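Local coordinates for peridinin-chlorophyll A protein (Amphidinium carterae, PDB 2C9E), which probably serves as a water-soluble light-harvesting antenna that uses peridinin and chlorophyll a to capture blue-green sunlight, at residues T209-A212 and M217-D220; L74-K79 and M84-D89; S204-T209 and T288-N293. One frame throughout, in Å; residues are numbered along the deposited sequence.

Contact 1: T209-A212 and M217-D220. With PID (peridinin), chain D.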
loop_
_atom_site.group_PDB
_atom_site.type_symbol
_atom_site.label_atom_id
_atom_site.label_comp_id
_atom_site.label_asym_id
_atom_site.label_seq_id
_atom_site.Cartn_x
_atom_site.Cartn_y
_atom_site.Cartn_z
ATOM N N THR A 209 10.157 -13.072 -0.907
ATOM C CA THR A 209 10.538 -14.039 0.113
ATOM C C THR A 209 10.465 -13.645 1.572
ATOM O O THR A 209 10.574 -14.513 2.419
ATOM C CB THR A 209 12.006 -14.458 -0.103
ATOM O OG1 THR A 209 12.815 -13.294 0.114
ATOM C CG2 THR A 209 12.283 -14.966 -1.567
ATOM N N ALA A 210 10.320 -12.367 1.887
ATOM C CA ALA A 210 10.353 -11.936 3.276
ATOM C C ALA A 210 9.348 -12.587 4.196
ATOM O O ALA A 210 9.693 -13.169 5.219
ATOM C CB ALA A 210 10.210 -10.424 3.354
ATOM N N SER A 211 8.086 -12.485 3.844
ATOM C CA SER A 211 7.057 -13.050 4.691
ATOM C C SER A 211 7.220 -14.535 4.960
ATOM O O SER A 211 7.107 -14.985 6.103
ATOM C CB SER A 211 5.677 -12.804 4.067
ATOM O OG SER A 211 4.631 -13.331 4.859
ATOM N N ALA A 212 7.465 -15.307 3.912
ATOM C CA ALA A 212 7.577 -16.755 4.099
ATOM C C ALA A 212 8.544 -17.119 5.231
ATOM O O ALA A 212 8.318 -18.093 5.923
ATOM C CB ALA A 212 7.995 -17.408 2.821
ATOM N N MET A 217 5.816 -12.272 12.189
ATOM C CA MET A 217 6.440 -10.984 12.400
ATOM C C MET A 217 6.008 -10.011 11.282
ATOM O O MET A 217 5.842 -8.776 11.513
ATOM C CB MET A 217 7.973 -11.104 12.453
ATOM C CG MET A 217 8.582 -9.764 12.808
ATOM S SD MET A 217 10.289 -9.776 13.079
ATOM C CE MET A 217 10.234 -10.624 14.671
ATOM N N MET A 218 5.825 -10.554 10.082
ATOM C CA MET A 218 5.397 -9.707 8.944
ATOM C C MET A 218 3.949 -9.177 9.160
ATOM O O MET A 218 3.653 -7.964 8.944
ATOM C CB MET A 218 5.504 -10.523 7.652
ATOM C CG MET A 218 4.970 -9.836 6.381
ATOM S SD MET A 218 5.798 -8.321 5.904
ATOM C CE MET A 218 7.350 -8.863 5.198
ATOM N N ALA A 219 3.037 -10.079 9.586
ATOM C CA ALA A 219 1.644 -9.640 9.849
ATOM C C ALA A 219 1.678 -8.558 10.951
ATOM O O ALA A 219 0.919 -7.570 10.928
ATOM C CB ALA A 219 0.746 -10.847 10.312
ATOM N N ASP A 220 2.560 -8.745 11.918
ATOM C CA ASP A 220 2.660 -7.789 13.009
ATOM C C ASP A 220 3.191 -6.475 12.509
ATOM O O ASP A 220 2.776 -5.399 12.952
ATOM C CB ASP A 220 3.581 -8.289 14.126
ATOM C CG ASP A 220 3.552 -7.345 15.316
ATOM O OD1 ASP A 220 2.470 -7.250 15.919
ATOM O OD2 ASP A 220 4.560 -6.662 15.624
HETATM C C1 PID D . -11.162 -17.633 -12.982
HETATM C C2 PID D . -11.826 -18.316 -14.180
HETATM C C3 PID D . -13.317 -17.973 -14.181
HETATM C C4 PID D . -13.944 -18.514 -12.891
HETATM C C5 PID D . -13.451 -17.794 -11.631
HETATM C C6 PID D . -11.956 -17.444 -11.683
HETATM C C7 PID D . -11.309 -17.405 -10.442
HETATM C C8 PID D . -10.828 -16.269 -9.790
HETATM C C9 PID D . -10.196 -16.267 -8.542
HETATM C C10 PID D . -9.929 -17.359 -7.718
HETATM C C11 PID D . -9.707 -15.182 -7.934
HETATM C C12 PID D . -9.111 -15.552 -6.798
HETATM C C13 PID D . -8.309 -14.703 -6.030
HETATM C C14 PID D . -7.592 -14.991 -4.866
HETATM C C15 PID D . -6.790 -13.996 -4.302
HETATM C C16 PID D . -5.939 -14.154 -3.204
HETATM C C17 PID D . -5.125 -13.096 -2.794
HETATM C C18 PID D . -4.159 -13.198 -1.792
HETATM C C19 PID D . -3.320 -12.131 -1.460
HETATM C C20 PID D . -2.282 -12.284 -0.537
HETATM C C21 PID D . -1.354 -11.314 -0.153
HETATM C C22 PID D . -0.321 -11.652 0.725
HETATM C C23 PID D . 0.646 -10.876 1.155
HETATM C C24 PID D . 1.684 -10.174 1.548
HETATM C C25 PID D . 1.687 -9.341 2.842
HETATM C C26 PID D . 2.553 -8.080 2.732
HETATM C C27 PID D . 3.944 -8.343 2.150
HETATM C C28 PID D . 3.759 -8.925 0.742
HETATM C C29 PID D . 2.996 -10.256 0.747
HETATM C C30 PID D . 5.934 -7.004 2.023
HETATM C C31 PID D . 6.631 -5.662 2.249
HETATM C CM1 PID D . -9.642 -17.798 -12.936
HETATM C CM2 PID D . -13.764 -18.715 -10.448
HETATM C CM3 PID D . -14.261 -16.505 -11.462
HETATM C CM4 PID D . -7.639 -16.392 -4.248
HETATM C CM5 PID D . -1.496 -9.869 -0.642
HETATM C CM6 PID D . 0.274 -8.891 3.222
HETATM C CM7 PID D . 2.242 -10.229 3.960
HETATM C CM8 PID D . 2.736 -10.648 -0.711
HETATM O O1 PID D . -11.682 -16.363 -12.590
HETATM O O2 PID D . -13.940 -18.616 -15.295
HETATM O O3 PID D . -10.318 -18.519 -7.873
HETATM O O4 PID D . -9.245 -16.905 -6.625
HETATM O O5 PID D . 3.823 -11.249 1.361
HETATM O O6 PID D . 4.576 -7.048 2.143
HETATM O O7 PID D . 6.608 -8.013 1.812
#
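Ala210 meets Met218 across the short turn that joins helix 201-213 to helix 215-231. The methyl CB of Ala210 lies 3.7 Å from CE of Met218. This is the one apolar side-chain contact between the two segments, and no hydrogen bond joins them. The first helix is kinked here, since the backbone N of Ser211 and that of Ala212 make no bond to the preceding turn. Ser211 comes next and brings the backbones closest, with its CA 5.7 Å from the CA of Met218. Its OG lies 3.8 Å from CG of Met218, a van der Waals contact. The polar need of this buried hydroxyl is met outside the pair, by a hydrogen bond to Gly24 O. The CB of Ser211 also touches the pigment, 3.6 Å from the ring hydroxyl O5 of peridinin. Met218 answers both residues from the second helix. Its CG is anti to the backbone N (chi1 174°), and the chain then bends at both chi2 and chi3. The stem thus runs beside Ser211, and the terminal methyl is brought to Ala210. The same folded side chain also covers peridinin. CG lies 3.7 Å from the ring methyl CM7, and CE lies 3.6 Å from the acetate carbonyl O7. SD lies 4.1 Å from C30, the carbon of that acetate carbonyl. The thioether thus follows the pigment from its ring to its acetate. The same peridinin is also hydrogen-bonded to Gln123 and Asn130. The whole is a tight corner between consecutive helices of an all-helical protein, and its inner surface forms one end of a peridinin pocket, the end that holds the acetate-bearing allenic ring.

Contact 2: L74-K79 and M84-D89. Unlike the reference sequence in segment 74-79: Lys79 (reference Thr). With MG (magnesium ion), chain L; PID (peridinin), chain F.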
loop_
_atom_site.group_PDB
_atom_site.type_symbol
_atom_site.label_atom_id
_atom_site.label_comp_id
_atom_site.label_asym_id
_atom_site.label_seq_id
_atom_site.Cartn_x
_atom_site.Cartn_y
_atom_site.Cartn_z
ATOM N N LEU A 74 -6.200 -8.237 11.958
ATOM C CA LEU A 74 -4.823 -8.726 12.127
ATOM C C LEU A 74 -4.619 -9.172 13.597
ATOM O O LEU A 74 -3.956 -10.179 13.875
ATOM C CB LEU A 74 -3.809 -7.636 11.731
ATOM C CG LEU A 74 -3.685 -7.430 10.207
ATOM C CD1 LEU A 74 -2.874 -6.178 9.920
ATOM C CD2 LEU A 74 -2.973 -8.691 9.589
ATOM N N ASP A 75 -5.207 -8.430 14.529
ATOM C CA ASP A 75 -5.132 -8.802 15.946
ATOM C C ASP A 75 -5.464 -10.300 16.153
ATOM O O ASP A 75 -4.831 -10.958 16.969
ATOM C CB ASP A 75 -6.090 -7.938 16.778
ATOM C CG ASP A 75 -5.612 -6.479 16.925
ATOM O OD1 ASP A 75 -4.401 -6.175 16.741
ATOM O OD2 ASP A 75 -6.454 -5.615 17.254
ATOM N N SER A 76 -6.439 -10.842 15.420
ATOM C CA SER A 76 -6.773 -12.267 15.573
ATOM C C SER A 76 -5.959 -13.181 14.644
ATOM O O SER A 76 -5.642 -14.336 14.983
ATOM C CB SER A 76 -8.293 -12.522 15.352
ATOM O OG SER A 76 -8.764 -12.178 14.041
ATOM N N ALA A 77 -5.584 -12.661 13.482
ATOM C CA ALA A 77 -4.852 -13.458 12.520
ATOM C C ALA A 77 -3.436 -13.730 12.938
ATOM O O ALA A 77 -2.950 -14.849 12.812
ATOM C CB ALA A 77 -4.855 -12.749 11.159
ATOM N N LYS A 78 -2.776 -12.704 13.457
ATOM C CA LYS A 78 -1.371 -12.844 13.763
ATOM C C LYS A 78 -1.017 -13.709 14.928
ATOM O O LYS A 78 0.159 -13.794 15.273
ATOM C CB LYS A 78 -0.675 -11.465 13.868
ATOM C CG LYS A 78 -1.081 -10.554 15.032
ATOM C CD LYS A 78 -0.295 -9.244 14.963
ATOM C CE LYS A 78 -0.751 -8.269 16.016
ATOM N NZ LYS A 78 -0.020 -6.973 15.918
ATOM N N LYS A 79 -2.014 -14.384 15.495
ATOM C CA LYS A 79 -1.787 -15.282 16.618
ATOM C C LYS A 79 -1.678 -16.752 16.132
ATOM O O LYS A 79 -1.082 -17.581 16.824
ATOM C CB LYS A 79 -2.951 -15.210 17.586
ATOM C CG LYS A 79 -3.952 -16.335 17.302
ATOM C CD LYS A 79 -5.351 -15.839 17.338
ATOM C CE LYS A 79 -6.282 -16.831 16.673
ATOM N NZ LYS A 79 -7.661 -16.248 16.765
ATOM N N MET A 84 -4.839 -16.490 9.854
ATOM C CA MET A 84 -6.234 -16.515 9.477
ATOM C C MET A 84 -7.124 -15.766 10.469
ATOM O O MET A 84 -7.212 -16.125 11.655
ATOM C CB MET A 84 -6.639 -17.995 9.331
ATOM C CG MET A 84 -7.944 -18.286 8.617
ATOM S SD MET A 84 -8.011 -17.565 6.974
ATOM C CE MET A 84 -9.618 -16.754 7.100
ATOM N N ALA A 85 -7.782 -14.711 9.993
ATOM C CA ALA A 85 -8.658 -13.924 10.878
ATOM C C ALA A 85 -9.865 -14.725 11.296
ATOM O O ALA A 85 -10.142 -15.770 10.719
ATOM C CB ALA A 85 -9.140 -12.634 10.170
ATOM N N SER A 86 -10.617 -14.176 12.249
ATOM C CA SER A 86 -11.848 -14.799 12.761
ATOM C C SER A 86 -12.966 -14.598 11.717
ATOM O O SER A 86 -12.871 -13.691 10.885
ATOM C CB SER A 86 -12.193 -14.174 14.157
ATOM O OG SER A 86 -12.772 -12.872 14.156
ATOM N N LYS A 87 -13.997 -15.449 11.718
ATOM C CA LYS A 87 -15.078 -15.276 10.743
ATOM C C LYS A 87 -15.699 -13.884 10.982
ATOM O O LYS A 87 -16.166 -13.194 10.065
ATOM C CB LYS A 87 -16.175 -16.345 10.926
ATOM C CG LYS A 87 -15.831 -17.778 10.495
ATOM C CD LYS A 87 -17.029 -18.763 10.611
ATOM C CE LYS A 87 -16.679 -20.156 10.058
ATOM N NZ LYS A 87 -17.845 -21.099 10.101
ATOM N N GLU A 88 -15.720 -13.493 12.249
ATOM C CA GLU A 88 -16.250 -12.211 12.651
ATOM C C GLU A 88 -15.414 -11.070 12.083
ATOM O O GLU A 88 -15.950 -10.199 11.421
ATOM C CB GLU A 88 -16.281 -12.136 14.179
ATOM C CG GLU A 88 -16.721 -10.800 14.699
ATOM C CD GLU A 88 -16.724 -10.726 16.216
ATOM O OE1 GLU A 88 -17.524 -11.455 16.873
ATOM O OE2 GLU A 88 -15.917 -9.928 16.743
ATOM N N ASP A 89 -14.112 -11.070 12.340
ATOM C CA ASP A 89 -13.236 -9.993 11.847
ATOM C C ASP A 89 -13.187 -9.969 10.316
ATOM O O ASP A 89 -13.150 -8.881 9.715
ATOM C CB ASP A 89 -11.795 -10.116 12.399
ATOM C CG ASP A 89 -11.715 -9.948 13.926
ATOM O OD1 ASP A 89 -12.711 -9.510 14.538
ATOM O OD2 ASP A 89 -10.649 -10.245 14.509
HETATM MG MG MG L . -4.295 -4.290 15.091
HETATM C C1 PID F . -17.716 -2.646 -10.134
HETATM C C2 PID F . -18.539 -1.939 -11.217
HETATM C C3 PID F . -18.453 -0.421 -11.032
HETATM C C4 PID F . -19.040 -0.076 -9.661
HETATM C C5 PID F . -18.203 -0.614 -8.494
HETATM C C6 PID F . -17.604 -2.012 -8.744
HETATM C C7 PID F . -17.343 -2.757 -7.588
HETATM C C8 PID F . -16.137 -3.379 -7.257
HETATM C C9 PID F . -15.897 -4.091 -6.077
HETATM C C10 PID F . -16.775 -4.315 -5.021
HETATM C C11 PID F . -14.731 -4.619 -5.699
HETATM C C12 PID F . -14.843 -5.142 -4.473
HETATM C C13 PID F . -13.813 -5.762 -3.764
HETATM C C14 PID F . -13.881 -6.312 -2.481
HETATM C C15 PID F . -12.737 -6.890 -1.925
HETATM C C16 PID F . -12.639 -7.459 -0.655
HETATM C C17 PID F . -11.442 -7.997 -0.181
HETATM C C18 PID F . -11.330 -8.534 1.102
HETATM C C19 PID F . -10.152 -9.061 1.629
HETATM C C20 PID F . -10.139 -9.530 2.945
HETATM C C21 PID F . -9.030 -10.042 3.620
HETATM C C22 PID F . -9.158 -10.442 4.951
HETATM C C23 PID F . -8.146 -10.899 5.639
HETATM C C24 PID F . -7.101 -11.280 6.329
HETATM C C25 PID F . -6.200 -10.285 7.077
HETATM C C26 PID F . -4.769 -10.448 6.553
HETATM C C27 PID F . -4.284 -11.903 6.581
HETATM C C28 PID F . -5.245 -12.854 5.855
HETATM C C29 PID F . -6.678 -12.749 6.392
HETATM C C30 PID F . -1.922 -11.617 6.543
HETATM C C31 PID F . -0.561 -11.760 5.858
HETATM C CM1 PID F . -17.668 -4.167 -10.291
HETATM C CM2 PID F . -19.123 -0.613 -7.269
HETATM C CM3 PID F . -17.086 0.404 -8.248
HETATM C CM4 PID F . -15.186 -6.274 -1.680
HETATM C CM5 PID F . -7.661 -10.136 2.936
HETATM C CM6 PID F . -6.620 -8.839 6.802
HETATM C CM7 PID F . -6.271 -10.527 8.587
HETATM C CM8 PID F . -7.615 -13.620 5.548
HETATM O O1 PID F . -16.517 -2.004 -9.689
HETATM O O2 PID F . -19.216 0.252 -12.040
HETATM O O3 PID F . -17.950 -3.957 -4.970
HETATM O O4 PID F . -16.120 -4.972 -4.017
HETATM O O5 PID F . -6.710 -13.142 7.771
HETATM O O6 PID F . -3.046 -11.953 5.853
HETATM O O7 PID F . -1.982 -11.270 7.721
#
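Ser76 meets Ser86 and Asp89 where a loop links helix 60-77 to helix 87-102, a helix-loop-helix connection with Ser86 as N-cap of the second helix. Hydrogen bonds gather on Ser76. Its OG lies between the backbone N and the carbonyl carbon (chi1 62°), which points it at the start of the next helix. There it accepts from Ser86 N at 3.3 Å, with an N-H...O angle of 146°. It also lies 2.7 Å from Asp89 OD2, and Ala73 O is within hydrogen-bonding reach too. The capping bond runs from Asp89 N to Ser86 OG at 2.9 Å and is nearly straight (165°). Apolar contact is lighter: CB of Ala77 stands 4.4 Å from CB of Ala85. Both methyls pack against the same ring methyl, CM7, of a bound peridinin. CE of Met84 reaches another ring methyl, CM8, at 4.0 Å. Metal binding falls to Asp75: its OD1 coordinates magnesium at 2.5 Å, together with Ser71 O and with Asp223 OD2 of helix 215-231. Peridinin itself is gripped by the loop backbone: Ala85 N donates to its hydroxyl O5 at 2.9 Å.

Contact 3: S204-T209 and T288-N293. With CLA (chlorophyll a), chain C.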
loop_
_atom_site.group_PDB
_atom_site.type_symbol
_atom_site.label_atom_id
_atom_site.label_comp_id
_atom_site.label_asym_id
_atom_site.label_seq_id
_atom_site.Cartn_x
_atom_site.Cartn_y
_atom_site.Cartn_z
ATOM N N SER A 204 12.353 -6.312 -4.799
ATOM C CA SER A 204 11.563 -7.398 -5.341
ATOM C C SER A 204 11.861 -8.668 -4.583
ATOM O O SER A 204 10.940 -9.413 -4.202
ATOM C CB SER A 204 11.862 -7.635 -6.828
ATOM O OG SER A 204 11.284 -6.593 -7.577
ATOM N N LYS A 205 13.149 -8.930 -4.355
ATOM C CA LYS A 205 13.451 -10.154 -3.658
ATOM C C LYS A 205 12.830 -10.148 -2.256
ATOM O O LYS A 205 12.297 -11.178 -1.838
ATOM C CB LYS A 205 14.963 -10.429 -3.636
ATOM C CG LYS A 205 15.355 -11.759 -2.959
ATOM C CD LYS A 205 14.431 -12.984 -3.271
ATOM C CE LYS A 205 14.842 -13.863 -4.497
ATOM N NZ LYS A 205 14.547 -13.328 -5.893
ATOM N N TYR A 206 12.852 -8.993 -1.572
ATOM C CA TYR A 206 12.265 -8.868 -0.229
ATOM C C TYR A 206 10.762 -9.193 -0.270
ATOM O O TYR A 206 10.254 -10.026 0.501
ATOM C CB TYR A 206 12.479 -7.445 0.299
ATOM C CG TYR A 206 11.998 -7.266 1.719
ATOM C CD1 TYR A 206 12.737 -7.754 2.782
ATOM C CD2 TYR A 206 10.738 -6.704 1.992
ATOM C CE1 TYR A 206 12.243 -7.715 4.096
ATOM C CE2 TYR A 206 10.231 -6.648 3.316
ATOM C CZ TYR A 206 10.995 -7.158 4.354
ATOM O OH TYR A 206 10.523 -7.085 5.651
ATOM N N ILE A 207 10.047 -8.566 -1.202
ATOM C CA ILE A 207 8.628 -8.802 -1.343
ATOM C C ILE A 207 8.322 -10.279 -1.640
ATOM O O ILE A 207 7.379 -10.862 -1.095
ATOM C CB ILE A 207 8.063 -7.915 -2.473
ATOM C CG1 ILE A 207 8.120 -6.429 -2.038
ATOM C CG2 ILE A 207 6.680 -8.404 -2.891
ATOM C CD1 ILE A 207 7.742 -5.447 -3.160
ATOM N N GLU A 208 9.116 -10.891 -2.504
ATOM C CA GLU A 208 8.922 -12.298 -2.859
ATOM C C GLU A 208 9.143 -13.328 -1.725
ATOM O O GLU A 208 8.395 -14.333 -1.578
ATOM C CB GLU A 208 9.888 -12.666 -3.979
ATOM C CG GLU A 208 9.615 -14.014 -4.562
ATOM C CD GLU A 208 10.752 -14.562 -5.414
ATOM O OE1 GLU A 208 11.488 -13.788 -6.091
ATOM O OE2 GLU A 208 10.887 -15.796 -5.419
ATOM N N THR A 209 10.157 -13.072 -0.907
ATOM C CA THR A 209 10.538 -14.039 0.113
ATOM C C THR A 209 10.465 -13.645 1.572
ATOM O O THR A 209 10.574 -14.513 2.419
ATOM C CB THR A 209 12.006 -14.458 -0.103
ATOM O OG1 THR A 209 12.815 -13.294 0.114
ATOM C CG2 THR A 209 12.283 -14.966 -1.567
ATOM N N THR A 288 12.023 -1.394 13.343
ATOM C CA THR A 288 12.380 -2.773 13.686
ATOM C C THR A 288 11.191 -3.717 13.700
ATOM O O THR A 288 11.278 -4.780 14.284
ATOM C CB THR A 288 13.059 -2.874 15.059
ATOM O OG1 THR A 288 12.143 -2.410 16.037
ATOM C CG2 THR A 288 14.327 -2.022 15.124
ATOM N N ALA A 289 10.117 -3.348 12.998
ATOM C CA ALA A 289 8.904 -4.148 12.984
ATOM C C ALA A 289 8.826 -5.244 11.961
ATOM O O ALA A 289 8.162 -6.226 12.200
ATOM C CB ALA A 289 7.666 -3.230 12.853
ATOM N N PHE A 290 9.477 -5.088 10.817
ATOM C CA PHE A 290 9.411 -6.108 9.768
ATOM C C PHE A 290 10.556 -7.123 9.795
ATOM O O PHE A 290 11.670 -6.816 10.184
ATOM C CB PHE A 290 9.353 -5.424 8.387
ATOM C CG PHE A 290 8.070 -4.729 8.142
ATOM C CD1 PHE A 290 7.830 -3.458 8.682
ATOM C CD2 PHE A 290 7.050 -5.382 7.496
ATOM C CE1 PHE A 290 6.570 -2.867 8.575
ATOM C CE2 PHE A 290 5.790 -4.807 7.380
ATOM C CZ PHE A 290 5.546 -3.538 7.927
ATOM N N PRO A 291 10.284 -8.359 9.377
ATOM C CA PRO A 291 11.397 -9.326 9.399
ATOM C C PRO A 291 12.419 -9.014 8.293
ATOM O O PRO A 291 12.049 -8.526 7.241
ATOM C CB PRO A 291 10.698 -10.663 9.219
ATOM C CG PRO A 291 9.514 -10.296 8.363
ATOM C CD PRO A 291 9.023 -8.979 8.933
ATOM N N GLY A 292 13.695 -9.253 8.585
ATOM C CA GLY A 292 14.774 -8.995 7.642
ATOM C C GLY A 292 14.996 -7.558 7.159
ATOM O O GLY A 292 15.610 -7.359 6.147
ATOM N N ASN A 293 14.524 -6.542 7.863
ATOM C CA ASN A 293 14.732 -5.199 7.364
ATOM C C ASN A 293 16.159 -4.703 7.418
ATOM O O ASN A 293 16.583 -4.001 6.522
ATOM C CB ASN A 293 13.826 -4.197 8.078
ATOM C CG ASN A 293 13.895 -2.819 7.456
ATOM O OD1 ASN A 293 13.781 -2.675 6.223
ATOM N ND2 ASN A 293 14.073 -1.780 8.304
HETATM MG MG CLA C . 7.222 5.621 -0.200
HETATM C CHA CLA C . 9.376 5.051 2.518
HETATM C CHB CLA C . 9.379 3.838 -2.234
HETATM C CHC CLA C . 4.740 5.338 -2.617
HETATM C CHD CLA C . 4.807 6.598 2.132
HETATM N NA CLA C . 9.198 4.724 0.067
HETATM C C1A CLA C . 9.892 4.609 1.281
HETATM C C2A CLA C . 11.167 3.821 1.071
HETATM C C3A CLA C . 11.254 3.659 -0.440
HETATM C C4A CLA C . 9.868 4.065 -0.941
HETATM C CMA CLA C . 12.296 4.635 -1.006
HETATM C CAA CLA C . 11.095 2.453 1.758
HETATM C CBA CLA C . 12.437 1.724 1.776
HETATM C CGA CLA C . 12.318 0.286 2.260
HETATM O O1A CLA C . 13.329 -0.421 2.259
HETATM O O2A CLA C . 11.039 -0.287 2.714
HETATM N NB CLA C . 7.123 4.851 -2.127
HETATM C C1B CLA C . 8.154 4.198 -2.771
HETATM C C2B CLA C . 7.797 4.015 -4.151
HETATM C C3B CLA C . 6.502 4.440 -4.304
HETATM C C4B CLA C . 6.045 4.910 -2.981
HETATM C CMB CLA C . 8.737 3.488 -5.299
HETATM C CAB CLA C . 5.999 4.309 -5.670
HETATM C CBB CLA C . 4.753 4.701 -5.978
HETATM N NC CLA C . 5.137 5.916 -0.226
HETATM C C1C CLA C . 4.321 5.803 -1.338
HETATM C C2C CLA C . 2.998 6.315 -0.996
HETATM C C3C CLA C . 3.023 6.661 0.314
HETATM C C4C CLA C . 4.365 6.393 0.810
HETATM C CMC CLA C . 1.777 6.442 -1.911
HETATM C CAC CLA C . 1.889 7.234 1.136
HETATM C CBC CLA C . 1.866 8.808 1.072
HETATM N ND CLA C . 7.081 5.782 1.825
HETATM C C1D CLA C . 6.104 6.328 2.611
HETATM C C2D CLA C . 6.631 6.698 3.897
HETATM C C3D CLA C . 7.885 6.223 3.914
HETATM C C4D CLA C . 8.147 5.650 2.640
HETATM C CMD CLA C . 5.844 7.431 5.042
HETATM C CAD CLA C . 9.052 5.978 4.725
HETATM O OBD CLA C . 9.422 6.483 5.800
HETATM C CBD CLA C . 9.956 5.034 3.959
HETATM C CGD CLA C . 11.347 5.626 4.000
HETATM O O1D CLA C . 11.727 6.360 3.089
HETATM O O2D CLA C . 12.142 5.383 5.073
HETATM C CED CLA C . 13.289 6.030 5.196
HETATM C C1 CLA C . 11.061 -1.670 3.151
HETATM C C2 CLA C . 9.759 -1.994 3.522
HETATM C C3 CLA C . 9.273 -2.751 4.583
HETATM C C4 CLA C . 10.205 -3.462 5.638
HETATM C C5 CLA C . 7.724 -2.964 4.827
HETATM C C6 CLA C . 6.788 -2.348 3.739
HETATM C C7 CLA C . 5.291 -2.403 4.138
HETATM C C8 CLA C . 4.301 -1.744 3.140
HETATM C C9 CLA C . 2.927 -1.527 3.815
HETATM C C10 CLA C . 4.145 -2.681 1.918
HETATM C C11 CLA C . 2.955 -2.372 0.975
HETATM C C12 CLA C . 3.046 -3.169 -0.329
HETATM C C13 CLA C . 3.192 -4.692 -0.195
HETATM C C14 CLA C . 3.762 -5.371 -1.422
HETATM C C15 CLA C . 1.827 -5.298 0.161
HETATM C C16 CLA C . 0.731 -5.208 -0.888
HETATM C C17 CLA C . -0.588 -5.508 -0.236
HETATM C C18 CLA C . -1.782 -5.618 -1.177
HETATM C C19 CLA C . -3.027 -5.922 -0.385
HETATM C C20 CLA C . -1.551 -6.722 -2.190
HETATM O O HOH W 1 7.703 7.571 -0.907
#
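Tyr206 has the most surface buried here, and its hydroxyl ends at the carbonyl of Pro291. The bond from Tyr206 OH to Pro291 O is short, 2.6 Å. The hydroxyl lies in the carbonyl plane, with a C=O...O angle of 157°, and the acceptor sits at the edge of the tyrosine ring, in its plane. Tyr206 CG is anti to the backbone N (chi1 -176°), which sends the ring from helix 201-213 across to the loop. Pro291 presents its carbonyl as the second residue of a type II beta turn from Phe290 to Asn293. Gly292 follows with a positive phi, suited to the third place of such a turn, and is the N-cap of the next helix. Phe290 adds its CB, 3.4 Å from Tyr206 OH. The two side chains cross at about a right angle, and both touch the phytyl tail of a chlorophyll a. Its methyl C4 lies 3.6 Å from Tyr206 OH, while C5 sits 3.5 Å above the centre of the Phe290 ring, over one face. Tyr206 thus fastens helix 201-213 to the loop between helix 280-285 and helix 293-302. Helix 215-231 packs against both aromatic residues through Met218, and its Ile222 and Thr225 also touch Phe290.

In the fold
Contact 2 comes first along the chain. It closes the short loop between helix 60-77 and helix 87-102, in the N-terminal half of the protein. Contacts 1 and 3 belong to the C-terminal half and share Thr209. The two loops start from the same stretch of helix 201-213, and contact 1 closes first, at the brief turn into helix 215-231. Contact 3 makes a far longer closure, to the loop before helix 293-302. Contacts 1 and 3 also meet where Met217 packs on Ala289 and Met218 on Pro291. Contacts 1 and 2 meet across the two halves through a salt bridge from Lys78 to Asp220, with Ala219 beside Lys78. Contacts 2 and 3 do not touch.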